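PDB 2YXL: 450aa long hypothetical fmu protein from Pyrococcus horikoshii, which probably methylates carbon 5 of cytosines in RNA, using S-adenosyl-L-methionine as methyl donor. Local coordinates for residues Gln244-Ala249 / His436-Phe441; Ile187-Asn192 / Thr220-Lys225; Thr428-Pro433 / Gly440-Leu445; Ala338-Ser343 / Thr388-Phe393. All blocks are in the same frame, centred on the assembly; numbering follows the deposited sequence.

Contact 1 of 4, residues Gln244-Ala249 / His436-Phe441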
loop_
_atom_site.group_PDB
_atom_site.type_symbol
_atom_site.label_atom_id
_atom_site.label_comp_id
_atom_site.label_asym_id
_atom_site.label_seq_id
_atom_site.Cartn_x
_atom_site.Cartn_y
_atom_site.Cartn_z
ATOM N N GLN A 244 -5.103 2.226 -8.429
ATOM C CA GLN A 244 -3.728 1.910 -8.804
ATOM C C GLN A 244 -2.866 3.166 -8.753
ATOM O O GLN A 244 -3.289 4.235 -9.193
ATOM C CB GLN A 244 -3.664 1.289 -10.211
ATOM C CG GLN A 244 -2.257 0.886 -10.642
ATOM C CD GLN A 244 -2.198 0.202 -11.997
ATOM O OE1 GLN A 244 -2.560 0.783 -13.025
ATOM N NE2 GLN A 244 -1.708 -1.036 -12.010
ATOM N N GLU A 245 -1.656 3.018 -8.223
ATOM C CA GLU A 245 -0.675 4.096 -8.198
ATOM C C GLU A 245 -0.126 4.359 -9.591
ATOM O O GLU A 245 -0.087 3.457 -10.431
ATOM C CB GLU A 245 0.476 3.766 -7.241
ATOM C CG GLU A 245 0.069 3.592 -5.777
ATOM C CD GLU A 245 -0.472 4.869 -5.132
ATOM O OE1 GLU A 245 -0.244 5.983 -5.659
ATOM O OE2 GLU A 245 -1.130 4.753 -4.080
ATOM N N GLU A 246 0.296 5.601 -9.828
ATOM C CA GLU A 246 0.877 5.997 -11.109
ATOM C C GLU A 246 2.059 5.097 -11.497
ATOM O O GLU A 246 2.142 4.630 -12.634
ATOM C CB GLU A 246 1.299 7.471 -11.079
ATOM C CG GLU A 246 1.730 8.028 -12.432
ATOM C CD GLU A 246 2.383 9.392 -12.319
ATOM O OE1 GLU A 246 1.713 10.402 -12.625
ATOM O OE2 GLU A 246 3.559 9.464 -11.910
ATOM N N ALA A 247 2.954 4.855 -10.540
ATOM C CA ALA A 247 4.131 4.010 -10.751
ATOM C C ALA A 247 3.774 2.596 -11.230
ATOM O O ALA A 247 4.446 2.038 -12.098
ATOM C CB ALA A 247 4.976 3.953 -9.486
ATOM N N SER A 248 2.706 2.034 -10.668
ATOM C CA SER A 248 2.226 0.714 -11.060
ATOM C C SER A 248 1.658 0.683 -12.478
ATOM O O SER A 248 1.808 -0.313 -13.188
ATOM C CB SER A 248 1.184 0.212 -10.066
ATOM O OG SER A 248 1.766 -0.007 -8.792
ATOM N N ALA A 249 1.010 1.774 -12.885
ATOM C CA ALA A 249 0.459 1.894 -14.238
ATOM C C ALA A 249 1.551 1.973 -15.304
ATOM O O ALA A 249 1.387 1.441 -16.403
ATOM C CB ALA A 249 -0.447 3.099 -14.332
ATOM N N HIS A 436 8.494 12.454 -7.331
ATOM C CA HIS A 436 7.476 12.178 -8.350
ATOM C C HIS A 436 6.029 12.139 -7.863
ATOM O O HIS A 436 5.114 12.018 -8.674
ATOM C CB HIS A 436 7.802 10.874 -9.087
ATOM C CG HIS A 436 9.186 10.828 -9.656
ATOM N ND1 HIS A 436 10.154 9.966 -9.188
ATOM C CD2 HIS A 436 9.763 11.536 -10.654
ATOM C CE1 HIS A 436 11.268 10.142 -9.877
ATOM N NE2 HIS A 436 11.057 11.090 -10.773
ATOM N N SER A 437 5.824 12.240 -6.552
ATOM C CA SER A 437 4.479 12.175 -5.954
ATOM C C SER A 437 3.722 10.886 -6.300
ATOM O O SER A 437 2.509 10.894 -6.526
ATOM C CB SER A 437 3.650 13.411 -6.316
ATOM O OG SER A 437 4.215 14.571 -5.737
ATOM N N THR A 438 4.466 9.789 -6.356
ATOM C CA THR A 438 3.899 8.449 -6.451
ATOM C C THR A 438 4.683 7.586 -5.462
ATOM O O THR A 438 5.613 8.081 -4.828
ATOM C CB THR A 438 3.950 7.903 -7.909
ATOM O OG1 THR A 438 3.169 6.707 -8.012
ATOM C CG2 THR A 438 5.388 7.636 -8.370
ATOM N N ILE A 439 4.302 6.320 -5.308
ATOM C CA ILE A 439 5.032 5.393 -4.429
ATOM C C ILE A 439 6.459 5.122 -4.917
ATOM O O ILE A 439 6.749 5.250 -6.107
ATOM C CB ILE A 439 4.290 4.042 -4.275
ATOM C CG1 ILE A 439 3.963 3.441 -5.654
ATOM C CG2 ILE A 439 3.037 4.219 -3.409
ATOM C CD1 ILE A 439 3.530 1.984 -5.627
ATOM N N GLY A 440 7.346 4.762 -3.989
ATOM C CA GLY A 440 8.689 4.288 -4.335
ATOM C C GLY A 440 8.580 3.024 -5.170
ATOM O O GLY A 440 7.864 2.093 -4.804
ATOM N N PHE A 441 9.279 2.991 -6.298
ATOM C CA PHE A 441 9.114 1.904 -7.256
ATOM C C PHE A 441 10.412 1.608 -8.000
ATOM O O PHE A 441 11.295 2.466 -8.092
ATOM C CB PHE A 441 8.016 2.268 -8.254
ATOM C CG PHE A 441 7.138 1.116 -8.652
ATOM C CD1 PHE A 441 7.337 0.459 -9.861
ATOM C CD2 PHE A 441 6.098 0.702 -7.828
ATOM C CE1 PHE A 441 6.517 -0.597 -10.244
ATOM C CE2 PHE A 441 5.271 -0.356 -8.198
ATOM C CZ PHE A 441 5.483 -1.008 -9.410
HETATM O O HOH W 1 0.585 7.435 -7.521
#
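Thr438 swings OG1 anti to its backbone N (chi1 -169°), bringing the hydroxyl to the first turn of helix 246-255, and Glu245 turns CG beside its own backbone N (chi1 -62°), setting it 3.8 Å from Ile439 CD1. Thr438 OG1 accepts a hydrogen bond from Ala247 N at 3.1 Å, with an N-H...O angle of 156°. An amide in the first turn has no carbonyl of a preceding turn to bond, which is why a hydroxyl suits this place. One water ties the rest together: it donates to Glu245 OE1, accepts from Glu246 N and also bonds Thr438 OG1. Glu245, at the N-cap position, serves both chemistries: a bend at chi2 carries its carboxylate past Ile439 CG2 to that water, and OE2 forms a salt bridge with Lys348. The small Ala247 lets the loop come close to the helix, its CB lying 4.0 Å from Ile439 CG1 and 3.7 Å from Phe441 CG. Ala247 O sits over one face of the Phe441 ring, toward the rim, and Ser248 OG is 3.6 Å from Phe441 CE2. A serine in place of Phe441 would probably open a gap between the helix and Cys390, leaving the Ala247 methyl without one of its two apolar neighbours. With Lys273 and the predicted nucleophile Cys390 both flanking Phe441, this is a helix start whose first-turn amide is held by a loop hydroxyl, packed beside the cofactor site of a class I methyltransferase.

Contact 2 of 4, residues Ile187-Asn192 / Thr220-Lys225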
loop_
_atom_site.group_PDB
_atom_site.type_symbol
_atom_site.label_atom_id
_atom_site.label_comp_id
_atom_site.label_asym_id
_atom_site.label_seq_id
_atom_site.Cartn_x
_atom_site.Cartn_y
_atom_site.Cartn_z
ATOM N N ILE A 187 -6.276 9.967 -3.629
ATOM C CA ILE A 187 -6.379 8.569 -4.033
ATOM C C ILE A 187 -6.108 8.480 -5.531
ATOM O O ILE A 187 -6.652 9.260 -6.317
ATOM C CB ILE A 187 -7.775 7.977 -3.715
ATOM C CG1 ILE A 187 -8.080 8.080 -2.215
ATOM C CG2 ILE A 187 -7.871 6.518 -4.179
ATOM C CD1 ILE A 187 -9.566 8.198 -1.883
ATOM N N SER A 188 -5.265 7.526 -5.913
ATOM C CA SER A 188 -4.889 7.331 -7.302
ATOM C C SER A 188 -5.690 6.192 -7.931
ATOM O O SER A 188 -5.760 5.094 -7.378
ATOM C CB SER A 188 -3.389 7.063 -7.397
ATOM O OG SER A 188 -2.972 6.995 -8.748
ATOM N N ILE A 189 -6.300 6.465 -9.084
ATOM C CA ILE A 189 -7.111 5.474 -9.805
ATOM C C ILE A 189 -6.743 5.409 -11.288
ATOM O O ILE A 189 -6.255 6.387 -11.857
ATOM C CB ILE A 189 -8.646 5.735 -9.668
ATOM C CG1 ILE A 189 -9.027 7.127 -10.201
ATOM C CG2 ILE A 189 -9.109 5.548 -8.221
ATOM C CD1 ILE A 189 -10.512 7.304 -10.480
ATOM N N ARG A 190 -6.970 4.250 -11.905
ATOM C CA ARG A 190 -6.781 4.097 -13.346
ATOM C C ARG A 190 -8.129 3.932 -14.036
ATOM O O ARG A 190 -9.012 3.234 -13.532
ATOM C CB ARG A 190 -5.873 2.907 -13.668
ATOM C CG ARG A 190 -5.241 2.986 -15.054
ATOM C CD ARG A 190 -4.498 1.711 -15.447
ATOM N NE ARG A 190 -5.412 0.641 -15.841
ATOM C CZ ARG A 190 -5.632 -0.470 -15.140
ATOM N NH1 ARG A 190 -4.994 -0.694 -13.994
ATOM N NH2 ARG A 190 -6.490 -1.369 -15.596
ATOM N N VAL A 191 -8.277 4.585 -15.186
ATOM C CA VAL A 191 -9.483 4.479 -15.999
ATOM C C VAL A 191 -9.358 3.295 -16.959
ATOM O O VAL A 191 -8.384 3.189 -17.709
ATOM C CB VAL A 191 -9.766 5.798 -16.775
ATOM C CG1 VAL A 191 -10.865 5.610 -17.818
ATOM C CG2 VAL A 191 -10.144 6.910 -15.811
ATOM N N ASN A 192 -10.347 2.405 -16.913
ATOM C CA ASN A 192 -10.402 1.236 -17.785
ATOM C C ASN A 192 -10.821 1.629 -19.201
ATOM O O ASN A 192 -12.014 1.773 -19.490
ATOM C CB ASN A 192 -11.356 0.186 -17.190
ATOM C CG ASN A 192 -11.421 -1.103 -18.008
ATOM O OD1 ASN A 192 -12.354 -1.888 -17.856
ATOM N ND2 ASN A 192 -10.432 -1.327 -18.863
ATOM N N THR A 220 -4.232 8.155 -18.199
ATOM C CA THR A 220 -5.330 7.301 -17.740
ATOM C C THR A 220 -5.377 7.215 -16.213
ATOM O O THR A 220 -6.311 6.639 -15.645
ATOM C CB THR A 220 -5.275 5.886 -18.354
ATOM O OG1 THR A 220 -3.948 5.363 -18.253
ATOM C CG2 THR A 220 -5.696 5.918 -19.810
ATOM N N ILE A 221 -4.370 7.796 -15.562
ATOM C CA ILE A 221 -4.315 7.872 -14.104
ATOM C C ILE A 221 -4.906 9.193 -13.604
ATOM O O ILE A 221 -4.569 10.273 -14.104
ATOM C CB ILE A 221 -2.862 7.673 -13.571
ATOM C CG1 ILE A 221 -2.406 6.214 -13.750
ATOM C CG2 ILE A 221 -2.726 8.119 -12.106
ATOM C CD1 ILE A 221 -3.065 5.205 -12.801
ATOM N N LEU A 222 -5.797 9.093 -12.622
ATOM C CA LEU A 222 -6.402 10.265 -12.008
ATOM C C LEU A 222 -6.154 10.267 -10.515
ATOM O O LEU A 222 -6.279 9.235 -9.853
ATOM C CB LEU A 222 -7.912 10.305 -12.268
ATOM C CG LEU A 222 -8.445 10.153 -13.696
ATOM C CD1 LEU A 222 -9.951 9.968 -13.656
ATOM C CD2 LEU A 222 -8.061 11.338 -14.576
ATOM N N LYS A 223 -5.799 11.431 -9.986
ATOM C CA LYS A 223 -5.754 11.616 -8.545
ATOM C C LYS A 223 -7.046 12.294 -8.107
ATOM O O LYS A 223 -7.415 13.345 -8.633
ATOM C CB LYS A 223 -4.512 12.403 -8.124
ATOM C CG LYS A 223 -3.208 11.643 -8.379
ATOM C CD LYS A 223 -1.964 12.480 -8.077
ATOM C CE LYS A 223 -0.679 11.630 -8.157
ATOM N NZ LYS A 223 -0.297 11.237 -9.561
ATOM N N ILE A 224 -7.755 11.655 -7.183
ATOM C CA ILE A 224 -9.003 12.194 -6.651
ATOM C C ILE A 224 -8.872 12.472 -5.158
ATOM O O ILE A 224 -8.250 11.700 -4.427
ATOM C CB ILE A 224 -10.233 11.287 -6.960
ATOM C CG1 ILE A 224 -10.124 9.924 -6.262
ATOM C CG2 ILE A 224 -10.413 11.122 -8.471
ATOM C CD1 ILE A 224 -11.424 9.127 -6.228
ATOM N N LYS A 225 -9.441 13.589 -4.716
ATOM C CA LYS A 225 -9.360 13.994 -3.319
ATOM C C LYS A 225 -10.448 13.289 -2.514
ATOM O O LYS A 225 -11.641 13.501 -2.747
ATOM C CB LYS A 225 -9.484 15.519 -3.190
ATOM C CG LYS A 225 -8.966 16.088 -1.870
ATOM C CD LYS A 225 -8.959 17.610 -1.898
ATOM C CE LYS A 225 -7.992 18.204 -0.880
ATOM N NZ LYS A 225 -8.503 18.133 0.518
#
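Ile187 and Ile224 form an antiparallel hydrogen-bonded pair, with Ile187 N giving to Ile224 O at 2.7 Å and Ile224 N giving back to Ile187 O at 2.8 Å. Ile189 and Leu222 repeat the exchange: Ile189 N to Leu222 O is 2.9 Å, and Leu222 N to Ile189 O is 2.8 Å. A fifth bond, Val191 N to Thr220 O at 2.9 Å, extends the pairing past the start of strand 221-225. In the non-hydrogen-bonded pairs Ser188-Lys223 and Arg190-Ile221 the backbones look outward instead. Ser188 and Arg190 bond Gln244 and Ile242, while Lys223 and Ile221 bond Val213 and Ser215. Both strands are thus inner strands of the four-stranded antiparallel sheet of the ferredoxin-like domain. Ile187, Ile189, Leu222 and Ile224 make the apolar face, with Val191 alongside, and helix 198-207 packs on Val191, Leu222 and Ile224. The beta-branched isoleucines and valine suit an extended backbone, and Leu222 fills the rest, its CD1 3.7 Å from Val191 CG2. The other face is more polar. Ser188 holds OG anti to its backbone N (chi1 -174°), and that hydroxyl bonds Gln244 O. Arg190 lays CB 3.7 Å from Ile221 CD1, then bends at chi3, and its buried guanidinium is well supplied: NH2 forms a salt bridge with Glu279, and NH1 bonds Gln244 OE1 and, weakly, Gly272 O. Lys223 NZ has a long, weak ion pair with Glu246 OE1.

Contact 3 of 4, residues Thr428-Pro433 / Gly440-Leu445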
loop_
_atom_site.group_PDB
_atom_site.type_symbol
_atom_site.label_atom_id
_atom_site.label_comp_id
_atom_site.label_asym_id
_atom_site.label_seq_id
_atom_site.Cartn_x
_atom_site.Cartn_y
_atom_site.Cartn_z
ATOM N N THR A 428 18.135 0.792 -15.449
ATOM C CA THR A 428 17.005 0.581 -14.549
ATOM C C THR A 428 16.403 1.920 -14.135
ATOM O O THR A 428 17.069 2.956 -14.186
ATOM C CB THR A 428 17.395 -0.229 -13.281
ATOM O OG1 THR A 428 18.318 0.519 -12.477
ATOM C CG2 THR A 428 18.005 -1.577 -13.658
ATOM N N MET A 429 15.143 1.883 -13.713
ATOM C CA MET A 429 14.404 3.096 -13.403
ATOM C C MET A 429 13.810 3.037 -12.003
ATOM O O MET A 429 13.353 1.984 -11.559
ATOM C CB MET A 429 13.305 3.310 -14.446
ATOM C CG MET A 429 12.581 4.644 -14.356
ATOM S SD MET A 429 11.606 4.989 -15.831
ATOM C CE MET A 429 10.352 3.709 -15.753
ATOM N N ARG A 430 13.831 4.175 -11.314
ATOM C CA ARG A 430 13.233 4.294 -9.988
ATOM C C ARG A 430 12.278 5.484 -9.894
ATOM O O ARG A 430 12.551 6.559 -10.438
ATOM C CB ARG A 430 14.312 4.415 -8.911
ATOM C CG ARG A 430 14.941 3.100 -8.496
ATOM C CD ARG A 430 15.956 3.326 -7.390
ATOM N NE ARG A 430 16.398 2.077 -6.777
ATOM C CZ ARG A 430 16.073 1.673 -5.550
ATOM N NH1 ARG A 430 15.291 2.419 -4.777
ATOM N NH2 ARG A 430 16.539 0.518 -5.089
ATOM N N ALA A 431 11.156 5.269 -9.211
ATOM C CA ALA A 431 10.247 6.341 -8.829
ATOM C C ALA A 431 10.424 6.613 -7.342
ATOM O O ALA A 431 10.692 5.696 -6.558
ATOM C CB ALA A 431 8.807 5.960 -9.132
ATOM N N TRP A 432 10.288 7.881 -6.968
ATOM C CA TRP A 432 10.432 8.309 -5.582
ATOM C C TRP A 432 9.284 9.229 -5.176
ATOM O O TRP A 432 8.883 10.097 -5.958
ATOM C CB TRP A 432 11.762 9.036 -5.385
ATOM C CG TRP A 432 12.968 8.166 -5.549
ATOM C CD1 TRP A 432 13.756 8.058 -6.661
ATOM C CD2 TRP A 432 13.537 7.289 -4.567
ATOM N NE1 TRP A 432 14.778 7.167 -6.432
ATOM C CE2 TRP A 432 14.668 6.680 -5.156
ATOM C CE3 TRP A 432 13.198 6.957 -3.247
ATOM C CZ2 TRP A 432 15.465 5.756 -4.472
ATOM C CZ3 TRP A 432 13.993 6.041 -2.565
ATOM C CH2 TRP A 432 15.113 5.450 -3.180
ATOM N N PRO A 433 8.755 9.049 -3.950
ATOM C CA PRO A 433 7.667 9.892 -3.438
ATOM C C PRO A 433 8.002 11.384 -3.432
ATOM O O PRO A 433 7.174 12.197 -3.839
ATOM C CB PRO A 433 7.468 9.379 -2.004
ATOM C CG PRO A 433 8.005 7.988 -2.021
ATOM C CD PRO A 433 9.153 8.015 -2.973
ATOM N N GLY A 440 7.346 4.762 -3.989
ATOM C CA GLY A 440 8.689 4.288 -4.335
ATOM C C GLY A 440 8.580 3.024 -5.170
ATOM O O GLY A 440 7.864 2.093 -4.804
ATOM N N PHE A 441 9.279 2.991 -6.298
ATOM C CA PHE A 441 9.114 1.904 -7.256
ATOM C C PHE A 441 10.412 1.608 -8.000
ATOM O O PHE A 441 11.295 2.466 -8.092
ATOM C CB PHE A 441 8.016 2.268 -8.254
ATOM C CG PHE A 441 7.138 1.116 -8.652
ATOM C CD1 PHE A 441 7.337 0.459 -9.861
ATOM C CD2 PHE A 441 6.098 0.702 -7.828
ATOM C CE1 PHE A 441 6.517 -0.597 -10.244
ATOM C CE2 PHE A 441 5.271 -0.356 -8.198
ATOM C CZ PHE A 441 5.483 -1.008 -9.410
ATOM N N PHE A 442 10.519 0.390 -8.526
ATOM C CA PHE A 442 11.701 -0.034 -9.266
ATOM C C PHE A 442 11.308 -0.780 -10.530
ATOM O O PHE A 442 10.364 -1.569 -10.524
ATOM C CB PHE A 442 12.592 -0.908 -8.385
ATOM C CG PHE A 442 13.846 -1.384 -9.070
ATOM C CD1 PHE A 442 14.923 -0.520 -9.258
ATOM C CD2 PHE A 442 13.952 -2.697 -9.518
ATOM C CE1 PHE A 442 16.079 -0.953 -9.881
ATOM C CE2 PHE A 442 15.107 -3.142 -10.145
ATOM C CZ PHE A 442 16.172 -2.266 -10.328
ATOM N N TYR A 443 12.044 -0.514 -11.608
ATOM C CA TYR A 443 11.789 -1.110 -12.918
ATOM C C TYR A 443 13.074 -1.696 -13.497
ATOM O O TYR A 443 14.123 -1.041 -13.493
ATOM C CB TYR A 443 11.253 -0.060 -13.903
ATOM C CG TYR A 443 10.081 0.760 -13.413
ATOM C CD1 TYR A 443 10.273 1.829 -12.540
ATOM C CD2 TYR A 443 8.784 0.487 -13.852
ATOM C CE1 TYR A 443 9.209 2.588 -12.095
ATOM C CE2 TYR A 443 7.707 1.245 -13.414
ATOM C CZ TYR A 443 7.930 2.295 -12.535
ATOM O OH TYR A 443 6.882 3.055 -12.083
ATOM N N ALA A 444 12.986 -2.923 -14.007
ATOM C CA ALA A 444 14.091 -3.537 -14.738
ATOM C C ALA A 444 13.555 -4.305 -15.935
ATOM O O ALA A 444 12.890 -5.331 -15.774
ATOM C CB ALA A 444 14.890 -4.447 -13.835
ATOM N N LEU A 445 13.833 -3.792 -17.131
ATOM C CA LEU A 445 13.385 -4.428 -18.361
ATOM C C LEU A 445 14.504 -5.273 -18.965
ATOM O O LEU A 445 15.634 -4.810 -19.139
ATOM C CB LEU A 445 12.859 -3.393 -19.366
ATOM C CG LEU A 445 12.105 -3.907 -20.603
ATOM C CD1 LEU A 445 10.806 -4.626 -20.227
ATOM C CD2 LEU A 445 11.821 -2.770 -21.578
HETATM O O HOH W 2 12.840 3.726 -5.889
#
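Met429 and Tyr443 form one hydrogen-bonded pair of this antiparallel strand pair, Ala431 and Phe441 the other. Met429 N gives to Tyr443 O at 3.1 Å, and Tyr443 N returns a bond to Met429 O at 2.8 Å. Ala431 N to Phe441 O is 3.0 Å; Phe441 N to Ala431 O is 3.1 Å. Small Ala431 leaves room beside Phe441 CB.

Flexible and unbranched, Met429 can bend at chi3 (66°) and lay CE over one face of the Tyr443 ring, a CH-pi contact 3.8 Å from the centroid; SD stands obliquely to the ring in a Met-aromatic contact. Phe441 CD1 covers the opposite face. Phe442 meets Arg430 CG at its edge, CD1 to CG 3.7 Å, and its CE1 lies 3.7 Å from Thr428 CB. A glycine at Phe442 would probably strip the aliphatic part of Arg430 and Thr428 of this cover.

Polar ends go elsewhere: Arg430 NE pairs with Glu398, and Tyr443 OH bonds Ala247 O. Strand 441-447 is flanked by 429-431 and, also antiparallel, by 383-389. Helix 246-255 packs on Phe441 and Tyr443, and helix 173-181 on Pro433.

Contact 4 of 4, residues Ala338-Ser343 / Thr388-Phe393. With SFG (sinefungin), chain B.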
loop_
_atom_site.group_PDB
_atom_site.type_symbol
_atom_site.label_atom_id
_atom_site.label_comp_id
_atom_site.label_asym_id
_atom_site.label_seq_id
_atom_site.Cartn_x
_atom_site.Cartn_y
_atom_site.Cartn_z
ATOM N N ALA A 338 7.080 -8.429 -8.309
ATOM C CA ALA A 338 7.472 -9.366 -7.262
ATOM C C ALA A 338 6.922 -9.015 -5.891
ATOM O O ALA A 338 6.845 -7.839 -5.539
ATOM C CB ALA A 338 8.991 -9.474 -7.206
ATOM N N PRO A 339 6.532 -10.041 -5.108
ATOM C CA PRO A 339 6.240 -9.803 -3.701
ATOM C C PRO A 339 7.469 -9.179 -3.058
ATOM O O PRO A 339 8.594 -9.605 -3.335
ATOM C CB PRO A 339 5.994 -11.215 -3.144
ATOM C CG PRO A 339 6.557 -12.146 -4.164
ATOM C CD PRO A 339 6.349 -11.458 -5.467
ATOM N N CYS A 340 7.263 -8.158 -2.235
ATOM C CA CYS A 340 8.377 -7.400 -1.685
ATOM C C CYS A 340 8.046 -6.808 -0.323
ATOM O O CYS A 340 6.959 -7.035 0.210
ATOM C CB CYS A 340 8.808 -6.305 -2.668
ATOM S SG CYS A 340 7.584 -5.009 -2.922
ATOM N N THR A 341 8.995 -6.054 0.229
ATOM C CA THR A 341 8.843 -5.415 1.539
ATOM C C THR A 341 7.783 -4.312 1.567
ATOM O O THR A 341 7.224 -4.020 2.626
ATOM C CB THR A 341 10.174 -4.810 2.033
ATOM O OG1 THR A 341 10.726 -3.956 1.019
ATOM C CG2 THR A 341 11.166 -5.911 2.399
ATOM N N SER A 342 7.527 -3.704 0.409
ATOM C CA SER A 342 6.581 -2.582 0.266
ATOM C C SER A 342 7.085 -1.263 0.862
ATOM O O SER A 342 6.301 -0.334 1.061
ATOM C CB SER A 342 5.192 -2.937 0.827
ATOM O OG SER A 342 4.413 -3.642 -0.125
ATOM N N SER A 343 8.388 -1.181 1.129
ATOM C CA SER A 343 8.995 -0.009 1.777
ATOM C C SER A 343 8.733 1.305 1.037
ATOM O O SER A 343 8.695 2.374 1.648
ATOM C CB SER A 343 10.499 -0.213 1.950
ATOM O OG SER A 343 11.115 -0.487 0.703
ATOM N N THR A 388 9.592 -5.675 -11.387
ATOM C CA THR A 388 9.250 -4.505 -10.585
ATOM C C THR A 388 8.996 -4.892 -9.144
ATOM O O THR A 388 8.502 -5.985 -8.863
ATOM C CB THR A 388 7.989 -3.750 -11.102
ATOM O OG1 THR A 388 6.852 -4.622 -11.083
ATOM C CG2 THR A 388 8.193 -3.199 -12.499
ATOM N N THR A 389 9.366 -3.989 -8.241
ATOM C CA THR A 389 8.932 -4.027 -6.850
ATOM C C THR A 389 8.460 -2.628 -6.459
ATOM O O THR A 389 8.790 -1.639 -7.124
ATOM C CB THR A 389 10.069 -4.435 -5.880
ATOM O OG1 THR A 389 10.988 -3.344 -5.729
ATOM C CG2 THR A 389 10.813 -5.683 -6.370
ATOM N N CYS A 390 7.683 -2.548 -5.384
ATOM C CA CYS A 390 7.396 -1.260 -4.767
ATOM C C CYS A 390 8.229 -1.128 -3.494
ATOM O O CYS A 390 7.734 -0.747 -2.436
ATOM C CB CYS A 390 5.901 -1.086 -4.507
ATOM S SG CYS A 390 5.143 -2.480 -3.686
ATOM N N SER A 391 9.509 -1.465 -3.625
ATOM C CA SER A 391 10.475 -1.371 -2.541
ATOM C C SER A 391 11.580 -0.397 -2.930
ATOM O O SER A 391 11.890 -0.240 -4.110
ATOM C CB SER A 391 11.068 -2.749 -2.239
ATOM O OG SER A 391 12.182 -2.646 -1.367
ATOM N N ILE A 392 12.175 0.250 -1.932
ATOM C CA ILE A 392 13.256 1.203 -2.177
ATOM C C ILE A 392 14.637 0.610 -1.900
ATOM O O ILE A 392 15.655 1.255 -2.157
ATOM C CB ILE A 392 13.077 2.506 -1.365
ATOM C CG1 ILE A 392 12.950 2.199 0.130
ATOM C CG2 ILE A 392 11.874 3.300 -1.894
ATOM C CD1 ILE A 392 13.379 3.335 1.041
ATOM N N PHE A 393 14.665 -0.617 -1.384
ATOM C CA PHE A 393 15.913 -1.263 -0.994
ATOM C C PHE A 393 16.669 -1.838 -2.184
ATOM O O PHE A 393 16.081 -2.493 -3.050
ATOM C CB PHE A 393 15.654 -2.365 0.039
ATOM C CG PHE A 393 15.001 -1.879 1.306
ATOM C CD1 PHE A 393 13.858 -2.507 1.794
ATOM C CD2 PHE A 393 15.527 -0.800 2.013
ATOM C CE1 PHE A 393 13.247 -2.075 2.972
ATOM C CE2 PHE A 393 14.921 -0.356 3.190
ATOM C CZ PHE A 393 13.780 -0.998 3.669
HETATM N N SFG B . 1.008 -7.397 -9.362
HETATM C CA SFG B . -0.079 -7.237 -8.379
HETATM C C SFG B . -0.984 -6.053 -8.778
HETATM O O SFG B . -2.156 -6.056 -8.344
HETATM O OXT SFG B . -0.494 -5.175 -9.520
HETATM C CB SFG B . 0.505 -7.051 -6.965
HETATM C CG SFG B . 1.253 -8.315 -6.502
HETATM C CD SFG B . 1.777 -8.208 -5.061
HETATM N NE SFG B . 2.771 -7.127 -4.999
HETATM C "C5'" SFG B . 2.477 -9.503 -4.591
HETATM C "C4'" SFG B . 1.638 -10.793 -4.779
HETATM O "O4'" SFG B . 2.593 -11.869 -4.941
HETATM C "C3'" SFG B . 0.789 -11.179 -3.555
HETATM O "O3'" SFG B . -0.588 -11.245 -3.951
HETATM C "C2'" SFG B . 1.305 -12.570 -3.154
HETATM O "O2'" SFG B . 0.227 -13.438 -2.782
HETATM C "C1'" SFG B . 1.928 -13.052 -4.459
HETATM N N9 SFG B . 2.947 -14.131 -4.307
HETATM C C8 SFG B . 3.928 -14.180 -3.402
HETATM N N7 SFG B . 4.649 -15.287 -3.582
HETATM C C5 SFG B . 4.125 -15.950 -4.608
HETATM C C6 SFG B . 4.440 -17.148 -5.247
HETATM N N6 SFG B . 5.468 -17.888 -4.837
HETATM N N1 SFG B . 3.689 -17.548 -6.288
HETATM C C2 SFG B . 2.661 -16.819 -6.706
HETATM N N3 SFG B . 2.336 -15.674 -6.117
HETATM C C4 SFG B . 3.046 -15.215 -5.072
#
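Two cysteine-bearing loops of the RsmB/NOP active site meet here: the Pro-Cys turn of 338-343 and the Thr-Cys segment of 388-393, which carries the predicted nucleophile Cys390. Cys340 SG and Cys390 SG lie 3.6 Å apart without a disulfide, and Cys340 SG takes a weak hydrogen bond from Cys390 N. At the cofactor end Ala338 N donates to Thr388 O at 2.9 Å, joining the ends of two parallel strands. Next to it, the rigid ring of Pro339 rests on the bound sinefungin, CG 3.4 Å from C8 of the adenine.

Farther along, hydroxyls replace sulfur. Ser343 places OG between its backbone N and carbonyl carbon (chi1 56°), where it accepts from Ile392 N at 2.9 Å in a nearly straight bond (170°). The same OG lies over one face of the Phe393 ring, whose CE1 is 3.5 Å from Ser343 CB. Thr341 OG1 comes to the edge of that ring, 3.5 Å from CD1; it and Ser391 OG both bond Glu396 OE2. Short hydroxyl side chains suit such tight loops, for they can meet backbone amides nearby: Thr389 OG1, also bonded to Asn397, accepts from Ser391 N and Ser391 OG from Phe393 N, two ST turns in succession.

Strand 441-447 borders Thr388, Thr389 and Cys390, helix 361-376 packs on Ala338 and Pro339, and helix 159-169 covers Ile392 and Phe393.

All four contacts are largely buried, but contact 2 stands apart in the ferredoxin-like sheet, about 22 Å from contact 4 between centres. Contact 1 bridges the two regions: Gln244 bonds Ser188 and Arg190 of contact 2, while Phe441 is shared with contact 3 and packs on Thr388 and Cys390 of contact 4. Contacts 3 and 4 meet at neighbouring strands 441-447 and 383-389, through Phe442 N to Thr389 O and Arg430 NH1 to Ile392 O. Their chemistry varies accordingly: contacts 2 and 3 are regular strand pairings, contact 1 satisfies first-turn amides of a helix with a hydroxyl and a water, and contact 4 is irregular, rich in sulfur and hydroxyls beside the cofactor analogue.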